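PDB 5BKE: alpha-ketoglutarate-dependent 2,4-dichlorophenoxyacetate dioxygenase from Bradyrhizobium diazoefficiens, which probably uses a divalent metal and 2-oxoglutarate to oxidise aryloxyalkanoate herbicides. Local coordinates for residues C[134-140]-C[269-275]. Numbering follows the deposited sequence.
Sequences VVNPTGG and YDQSQPR. With OGA (N-oxalylglycine), chain O.
Asn136 lays its CB against the aliphatic part of Arg275, 3.8 Å from CG, while its amide reaches into the turn formed by Asp270 to Gln273. With CG anti to the backbone N (chi1 -171°), ND2 comes 3.0 Å from Asp270 O and donates to it almost exactly in its own amide plane. The other amide atom, OD1, takes the N-H of Thr138 in an Asx turn, so a bond at each end fixes the rotation of this buried group. Beside it, Asp270 N returns a bond to Thr138 O at 3.2 Å, and Gly139 and Tyr269 form a single beta bridge. Asp270 OD1 closes a second Asx turn, gripped from one face of the carboxylate by both N and OG of Ser272. Farther along, Val134 CG1 packs on Pro274 CG, and water 1 joins Val135 O to Pro274 O.

The extended Arg275 chain packs over one face of the Tyr269 ring, with CD 3.6 Å above its plane, over the centre. From there the guanidinium divides its work: NH2 gives a bent bond to Gly140 O at 2.9 Å (N-H...O angle 135°), NE donates to water 2, and the nearly straight pair NH1 to O3 (2.8 Å) and NH2 to O4 (3.0 Å) holds the carboxylate of N-oxalylglycine at its C5 end. Thr142 and Arg279 are also hydrogen-bonded to the ligand. The two loops, which precede strands 142-146 and 276-281, thus meet beside the pocket of this cupin-type dioxygenase, with the Arg275 side chain about 10 Å from the manganese. Bonded to backbone, water and ligand, the guanidinium is presented edge-on to the carboxylate, consistent with recognition of the corresponding end of 2-oxoglutarate through paired, charge-assisted hydrogen bonds.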
loop_
_atom_site.group_PDB
_atom_site.type_symbol
_atom_site.label_atom_id
_atom_site.label_comp_id
_atom_site.label_asym_id
_atom_site.label_seq_id
_atom_site.Cartn_x
_atom_site.Cartn_y
_atom_site.Cartn_z
ATOM N N VAL C 134 -45.466 28.027 14.311
ATOM C CA VAL C 134 -45.552 28.115 15.775
ATOM C C VAL C 134 -44.790 26.918 16.353
ATOM O O VAL C 134 -45.118 25.763 16.058
ATOM C CB VAL C 134 -47.019 28.148 16.312
ATOM C CG1 VAL C 134 -47.046 28.245 17.839
ATOM C CG2 VAL C 134 -47.820 29.300 15.699
ATOM N N VAL C 135 -43.779 27.205 17.176
ATOM C CA VAL C 135 -42.911 26.171 17.757
ATOM C C VAL C 135 -43.499 25.691 19.069
ATOM O O VAL C 135 -43.782 26.495 19.957
ATOM C CB VAL C 135 -41.445 26.674 17.959
ATOM C CG1 VAL C 135 -40.609 25.698 18.795
ATOM C CG2 VAL C 135 -40.774 26.924 16.619
ATOM N N ASN C 136 -43.695 24.380 19.172
ATOM C CA ASN C 136 -44.043 23.741 20.422
ATOM C C ASN C 136 -42.766 23.647 21.280
ATOM O O ASN C 136 -41.805 22.983 20.880
ATOM C CB ASN C 136 -44.646 22.359 20.150
ATOM C CG ASN C 136 -45.235 21.705 21.393
ATOM O OD1 ASN C 136 -44.652 21.740 22.482
ATOM N ND2 ASN C 136 -46.387 21.064 21.221
ATOM N N PRO C 137 -42.749 24.315 22.460
ATOM C CA PRO C 137 -41.541 24.325 23.295
ATOM C C PRO C 137 -41.325 23.076 24.168
ATOM O O PRO C 137 -40.287 22.978 24.820
ATOM C CB PRO C 137 -41.740 25.564 24.163
ATOM C CG PRO C 137 -43.216 25.653 24.340
ATOM C CD PRO C 137 -43.824 25.140 23.057
ATOM N N THR C 138 -42.279 22.146 24.180
ATOM C CA THR C 138 -42.167 20.919 24.981
ATOM C C THR C 138 -42.053 19.707 24.066
ATOM O O THR C 138 -43.046 18.995 23.820
ATOM C CB THR C 138 -43.344 20.747 25.988
ATOM O OG1 THR C 138 -43.542 21.964 26.717
ATOM C CG2 THR C 138 -43.074 19.604 26.990
ATOM N N GLY C 139 -40.835 19.489 23.563
ATOM C CA GLY C 139 -40.528 18.344 22.701
ATOM C C GLY C 139 -40.713 18.605 21.217
ATOM O O GLY C 139 -40.620 19.756 20.757
ATOM N N GLY C 140 -40.961 17.528 20.470
ATOM C CA GLY C 140 -41.172 17.600 19.023
ATOM C C GLY C 140 -39.961 17.986 18.185
ATOM O O GLY C 140 -40.103 18.690 17.178
ATOM N N TYR C 269 -44.250 15.128 21.761
ATOM C CA TYR C 269 -44.487 16.503 22.184
ATOM C C TYR C 269 -45.800 16.616 22.957
ATOM O O TYR C 269 -46.655 15.735 22.860
ATOM C CB TYR C 269 -44.416 17.487 21.000
ATOM C CG TYR C 269 -45.399 17.264 19.855
ATOM C CD1 TYR C 269 -45.064 16.446 18.763
ATOM C CD2 TYR C 269 -46.652 17.906 19.838
ATOM C CE1 TYR C 269 -45.952 16.251 17.706
ATOM C CE2 TYR C 269 -47.547 17.715 18.784
ATOM C CZ TYR C 269 -47.192 16.889 17.721
ATOM O OH TYR C 269 -48.071 16.702 16.674
ATOM N N ASP C 270 -45.923 17.696 23.730
ATOM C CA ASP C 270 -47.103 18.014 24.539
ATOM C C ASP C 270 -48.246 18.411 23.624
ATOM O O ASP C 270 -48.192 19.457 22.977
ATOM C CB ASP C 270 -46.765 19.174 25.491
ATOM C CG ASP C 270 -47.805 19.386 26.596
ATOM O OD1 ASP C 270 -48.967 18.943 26.479
ATOM O OD2 ASP C 270 -47.440 20.024 27.601
ATOM N N GLN C 271 -49.285 17.582 23.581
ATOM C CA GLN C 271 -50.401 17.785 22.648
ATOM C C GLN C 271 -51.297 19.009 22.968
ATOM O O GLN C 271 -51.917 19.584 22.063
ATOM C CB GLN C 271 -51.194 16.473 22.474
ATOM C CG GLN C 271 -52.346 16.470 21.458
ATOM C CD GLN C 271 -52.042 17.150 20.121
ATOM O OE1 GLN C 271 -50.981 16.949 19.512
ATOM N NE2 GLN C 271 -52.994 17.953 19.651
ATOM N N SER C 272 -51.311 19.439 24.233
ATOM C CA SER C 272 -52.103 20.605 24.663
ATOM C C SER C 272 -51.602 21.970 24.146
ATOM O O SER C 272 -52.347 22.958 24.189
ATOM C CB SER C 272 -52.249 20.629 26.190
ATOM O OG SER C 272 -50.986 20.762 26.817
ATOM N N GLN C 273 -50.360 22.022 23.657
ATOM C CA GLN C 273 -49.774 23.266 23.123
ATOM C C GLN C 273 -49.703 23.314 21.588
ATOM O O GLN C 273 -49.445 22.281 20.959
ATOM C CB GLN C 273 -48.399 23.509 23.728
ATOM C CG GLN C 273 -48.483 24.143 25.101
ATOM C CD GLN C 273 -47.127 24.346 25.715
ATOM O OE1 GLN C 273 -46.438 25.324 25.415
ATOM N NE2 GLN C 273 -46.730 23.425 26.588
ATOM N N PRO C 274 -49.937 24.505 20.981
ATOM C CA PRO C 274 -49.979 24.569 19.514
ATOM C C PRO C 274 -48.632 24.214 18.868
ATOM O O PRO C 274 -47.573 24.532 19.415
ATOM C CB PRO C 274 -50.355 26.028 19.231
ATOM C CG PRO C 274 -49.922 26.779 20.438
ATOM C CD PRO C 274 -50.138 25.838 21.584
ATOM N N ARG C 275 -48.692 23.517 17.739
ATOM C CA ARG C 275 -47.517 23.189 16.952
ATOM C C ARG C 275 -47.912 23.372 15.502
ATOM O O ARG C 275 -48.514 22.485 14.921
ATOM C CB ARG C 275 -47.067 21.744 17.221
ATOM C CG ARG C 275 -45.727 21.405 16.584
ATOM C CD ARG C 275 -45.209 20.058 17.032
ATOM N NE ARG C 275 -43.826 19.848 16.591
ATOM C CZ ARG C 275 -43.467 19.204 15.478
ATOM N NH1 ARG C 275 -44.385 18.683 14.656
ATOM N NH2 ARG C 275 -42.177 19.085 15.184
HETATM C C1 OGA O . -43.445 15.641 7.671
HETATM C C2 OGA O . -43.079 15.148 8.981
HETATM C C4 OGA O . -42.542 15.747 11.305
HETATM C C5 OGA O . -42.683 17.005 12.117
HETATM O O1 OGA O . -43.308 14.856 6.702
HETATM O O2 OGA O . -43.835 16.825 7.564
HETATM O "O2'" OGA O . -43.047 13.933 9.154
HETATM O O3 OGA O . -43.813 17.545 12.136
HETATM N N1 OGA O . -42.764 16.050 9.900
HETATM O O4 OGA O . -41.678 17.455 12.713
HETATM O O HOH W 1 -46.467 26.228 21.063
HETATM O O HOH W 2 -41.983 21.059 18.257
#